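Side-chain contacts in thymine dioxygenase (Neurospora crassa, PDB 5C3Q), which is an iron- and 2-oxoglutarate-dependent dioxygenase that probably hydroxylates the methyl group of thymine, the substrate bound here together with 2-oxoglutarate: residues G257-L260 with A261-S264; L30-E33 with T34-I38. One frame throughout, in Å; residues are numbered along the deposited sequence.

Contact 1: G257-L260 with A261-S264. With EDO (1,2-ethanediol), chain K.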
# COMPACT_ATOMS: atom_id res chain seq x y z
N GLY A 257 0.64 4.98 -6.55
CA GLY A 257 2.07 4.92 -6.31
C GLY A 257 2.88 5.72 -7.33
O GLY A 257 2.34 6.28 -8.28
N ASP A 258 4.20 5.73 -7.13
CA ASP A 258 5.09 6.57 -7.93
C ASP A 258 5.10 6.21 -9.40
O ASP A 258 5.25 7.09 -10.24
CB ASP A 258 6.50 6.53 -7.34
CG ASP A 258 6.57 7.18 -5.97
OD1 ASP A 258 5.66 7.98 -5.65
OD2 ASP A 258 7.53 6.89 -5.21
N LEU A 259 4.93 4.93 -9.72
CA LEU A 259 4.93 4.51 -11.11
C LEU A 259 3.69 5.04 -11.84
O LEU A 259 3.78 5.50 -12.97
CB LEU A 259 5.05 2.98 -11.21
CG LEU A 259 5.91 2.31 -12.29
CD1 LEU A 259 7.13 3.12 -12.72
CD2 LEU A 259 6.33 0.93 -11.81
N LEU A 260 2.53 5.01 -11.18
CA LEU A 260 1.31 5.57 -11.78
C LEU A 260 1.41 7.09 -11.93
O LEU A 260 1.01 7.64 -12.94
CB LEU A 260 0.06 5.19 -10.98
CG LEU A 260 -1.29 5.71 -11.52
CD1 LEU A 260 -1.50 5.33 -12.98
CD2 LEU A 260 -2.43 5.17 -10.68
N ALA A 261 1.96 7.76 -10.92
CA ALA A 261 2.22 9.20 -11.00
C ALA A 261 3.00 9.53 -12.27
O ALA A 261 2.60 10.38 -13.07
CB ALA A 261 2.98 9.68 -9.77
N ARG A 262 4.11 8.82 -12.45
CA ARG A 262 4.97 8.98 -13.61
C ARG A 262 4.27 8.59 -14.92
O ARG A 262 4.36 9.30 -15.92
CB ARG A 262 6.21 8.10 -13.40
CG ARG A 262 7.25 8.23 -14.49
CD ARG A 262 8.29 7.14 -14.35
NE ARG A 262 9.32 7.34 -15.36
CZ ARG A 262 10.62 7.54 -15.12
NH1 ARG A 262 11.10 7.55 -13.88
NH2 ARG A 262 11.43 7.72 -16.16
N TRP A 263 3.61 7.44 -14.90
CA TRP A 263 2.82 6.93 -16.04
C TRP A 263 1.76 7.94 -16.52
O TRP A 263 1.52 8.09 -17.72
CB TRP A 263 2.13 5.64 -15.59
CG TRP A 263 1.69 4.68 -16.64
CD1 TRP A 263 1.86 4.79 -17.99
CD2 TRP A 263 1.06 3.42 -16.41
NE1 TRP A 263 1.34 3.69 -18.62
CE2 TRP A 263 0.84 2.83 -17.67
CE3 TRP A 263 0.65 2.74 -15.26
CZ2 TRP A 263 0.23 1.58 -17.81
CZ3 TRP A 263 0.04 1.51 -15.40
CH2 TRP A 263 -0.16 0.94 -16.67
N SER A 264 1.15 8.63 -15.56
CA SER A 264 0.11 9.62 -15.82
C SER A 264 0.65 11.01 -16.17
O SER A 264 -0.12 11.96 -16.30
CB SER A 264 -0.79 9.73 -14.58
OG SER A 264 -0.15 10.44 -13.53
C1 EDO K . 14.62 7.57 -15.29
O1 EDO K . 14.51 8.49 -16.38
C2 EDO K . 14.25 8.29 -14.00
O2 EDO K . 13.73 7.40 -13.01
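Leu260 and Ser264 meet at the C-terminal end of a short helix. The carbonyl oxygen of Leu260 accepts from Ser264 N at 2.8 Å. The Ser264 hydroxyl has one proton and two acceptors within reach, Leu260 O at 3.1 Å from OG and Ala261 O at 2.8 Å from OG; OG in turn accepts from the amide of Ile268. Three earlier i to i+4 bonds complete the turn. Ala261 N meets the carbonyl of the N-cap Gly257, Arg262 N that of Asp258, and Trp263 N lies 2.7 Å from Leu259 O. The Asp258 carboxylate is satisfied outside the turn: OD2 by Thr217 and by a salt bridge to Arg330, OD1 by Ser270. Arg262 leaves the helix with CG anti to its N (chi1 -176°) and an extended chain, which carries the guanidinium edge to a 1,2-ethanediol, probably from the crystallisation liquor. Arg262 NH1 donates to O2 of the diol at 2.8 Å and Arg262 NH2 to O1 of the diol at 3.2 Å, while NH2 also reaches the carbonyl of Glu319. The closest apolar side-chain contact is oblique, with Leu260 CD1 lying 4.1 Å from CE3 of Trp263. That indole also meets Phe180 and Phe183 edge-to-face. The helix follows strand 251-256 of the large sheet in this double-stranded beta-helix fold and precedes strand 273-275 of the smaller one. Leu260 faces helix 147-173, and Leu259 packs on helix 323-332 and strand 321-322.

Contact 2: L30-E33 with T34-I38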
# COMPACT_ATOMS: atom_id res chain seq x y z
N LEU A 30 -24.31 6.71 -13.92
CA LEU A 30 -23.75 6.52 -12.58
C LEU A 30 -22.33 5.95 -12.62
O LEU A 30 -21.48 6.32 -11.80
CB LEU A 30 -24.66 5.58 -11.77
CG LEU A 30 -24.27 5.33 -10.31
CD1 LEU A 30 -24.27 6.62 -9.51
CD2 LEU A 30 -25.23 4.31 -9.70
N LYS A 31 -22.09 5.04 -13.56
CA LYS A 31 -20.78 4.43 -13.77
C LYS A 31 -19.72 5.48 -14.08
O LYS A 31 -18.65 5.50 -13.47
CB LYS A 31 -20.86 3.44 -14.92
CG LYS A 31 -19.69 2.48 -15.04
CD LYS A 31 -20.09 1.15 -15.67
CE LYS A 31 -21.34 0.57 -15.01
NZ LYS A 31 -21.45 -0.92 -15.10
N LEU A 32 -20.03 6.35 -15.04
CA LEU A 32 -19.14 7.43 -15.44
C LEU A 32 -18.94 8.45 -14.32
O LEU A 32 -17.81 8.87 -14.06
CB LEU A 32 -19.68 8.14 -16.69
CG LEU A 32 -18.79 9.25 -17.26
CD1 LEU A 32 -17.44 8.71 -17.70
CD2 LEU A 32 -19.49 9.94 -18.43
N GLU A 33 -20.02 8.83 -13.65
CA GLU A 33 -19.93 9.75 -12.51
C GLU A 33 -18.97 9.20 -11.45
O GLU A 33 -18.14 9.92 -10.91
CB GLU A 33 -21.31 9.99 -11.88
CG GLU A 33 -21.29 10.99 -10.72
CD GLU A 33 -22.65 11.16 -10.06
OE1 GLU A 33 -23.08 12.32 -9.90
OE2 GLU A 33 -23.29 10.15 -9.70
N THR A 34 -19.11 7.91 -11.16
CA THR A 34 -18.30 7.27 -10.13
C THR A 34 -16.83 7.17 -10.57
O THR A 34 -15.93 7.43 -9.78
CB THR A 34 -18.86 5.87 -9.80
OG1 THR A 34 -20.24 5.98 -9.44
CG2 THR A 34 -18.10 5.24 -8.65
N ALA A 35 -16.61 6.81 -11.83
CA ALA A 35 -15.26 6.72 -12.37
C ALA A 35 -14.55 8.07 -12.33
O ALA A 35 -13.38 8.16 -11.95
CB ALA A 35 -15.30 6.19 -13.80
N LYS A 36 -15.27 9.13 -12.71
CA LYS A 36 -14.74 10.49 -12.65
C LYS A 36 -14.39 10.92 -11.22
O LYS A 36 -13.41 11.63 -11.01
CB LYS A 36 -15.72 11.49 -13.27
CG LYS A 36 -15.79 11.43 -14.78
CD LYS A 36 -16.88 12.35 -15.32
CE LYS A 36 -16.85 12.41 -16.84
NZ LYS A 36 -17.86 13.36 -17.37
N ALA A 37 -15.21 10.50 -10.25
CA ALA A 37 -14.96 10.82 -8.84
C ALA A 37 -13.69 10.12 -8.34
O ALA A 37 -12.89 10.72 -7.62
CB ALA A 37 -16.15 10.42 -7.98
N ILE A 38 -13.53 8.86 -8.73
CA ILE A 38 -12.33 8.09 -8.41
C ILE A 38 -11.09 8.78 -9.00
O ILE A 38 -10.13 9.04 -8.29
CB ILE A 38 -12.44 6.63 -8.92
CG1 ILE A 38 -13.47 5.87 -8.08
CG2 ILE A 38 -11.09 5.93 -8.89
CD1 ILE A 38 -13.94 4.56 -8.69
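With chi1 at -55°, Thr34 sets OG1 beside its own backbone N and opposite the carbonyl carbon, aimed back at the carbonyl of Leu30 one turn earlier. OG1 donates to Leu30 O at 2.7 Å, and Thr34 N donates to the same oxygen at 2.9 Å. The two arrive from opposite faces of the carbonyl plane, the hydroxyl tilted 31° from it. The bond gives the hydroxyl of this buried residue a partner within the helix itself. Such a doubled acceptor is a familiar feature of threonine in alpha-helices, here within helix 28-44 of the N-terminal family region, where Ala35, Lys36 and Ala37 continue the ordinary i to i+4 ladder. On another side of the helix, the methylenes of Lys36, extended beyond CG, cross Leu32: CE lies 3.7 Å from Leu32 CG and 3.8 Å from Leu32 CD1. The ammonium NZ passes alongside Leu32 CD2 at 3.9 Å. Replacing Leu32 with an alanine would probably leave the Lys36 chain without its apolar support and free to swing, and would strip a contact from Val171 of helix 147-173. Thr34 meanwhile faces helix 21-25, touching Lys22 and Phe23, and Ile18 of strand 13-19.

Overall arrangement
Contacts 1 and 2 do not touch: their centres stand 21 Å apart and their nearest atoms about 9 Å. They are linked through helix 147-173, whose Met166 and Ile169 receive Leu260 of contact 1 while Ala168 and Val171 receive Ile38, Leu32 and Ala35 of the segments in contact 2. The two differ in their relation to the chemistry. Counted between nearest atoms, Gly257 lies about 4 Å from the side chain of Asp218, one of the nickel ligands, about 7 Å from the bound thymine and about 9 Å from the nickel ion. Contact 2, in the other family region, lies away from the annotated sites, in the peripheral packing of the N-terminal part.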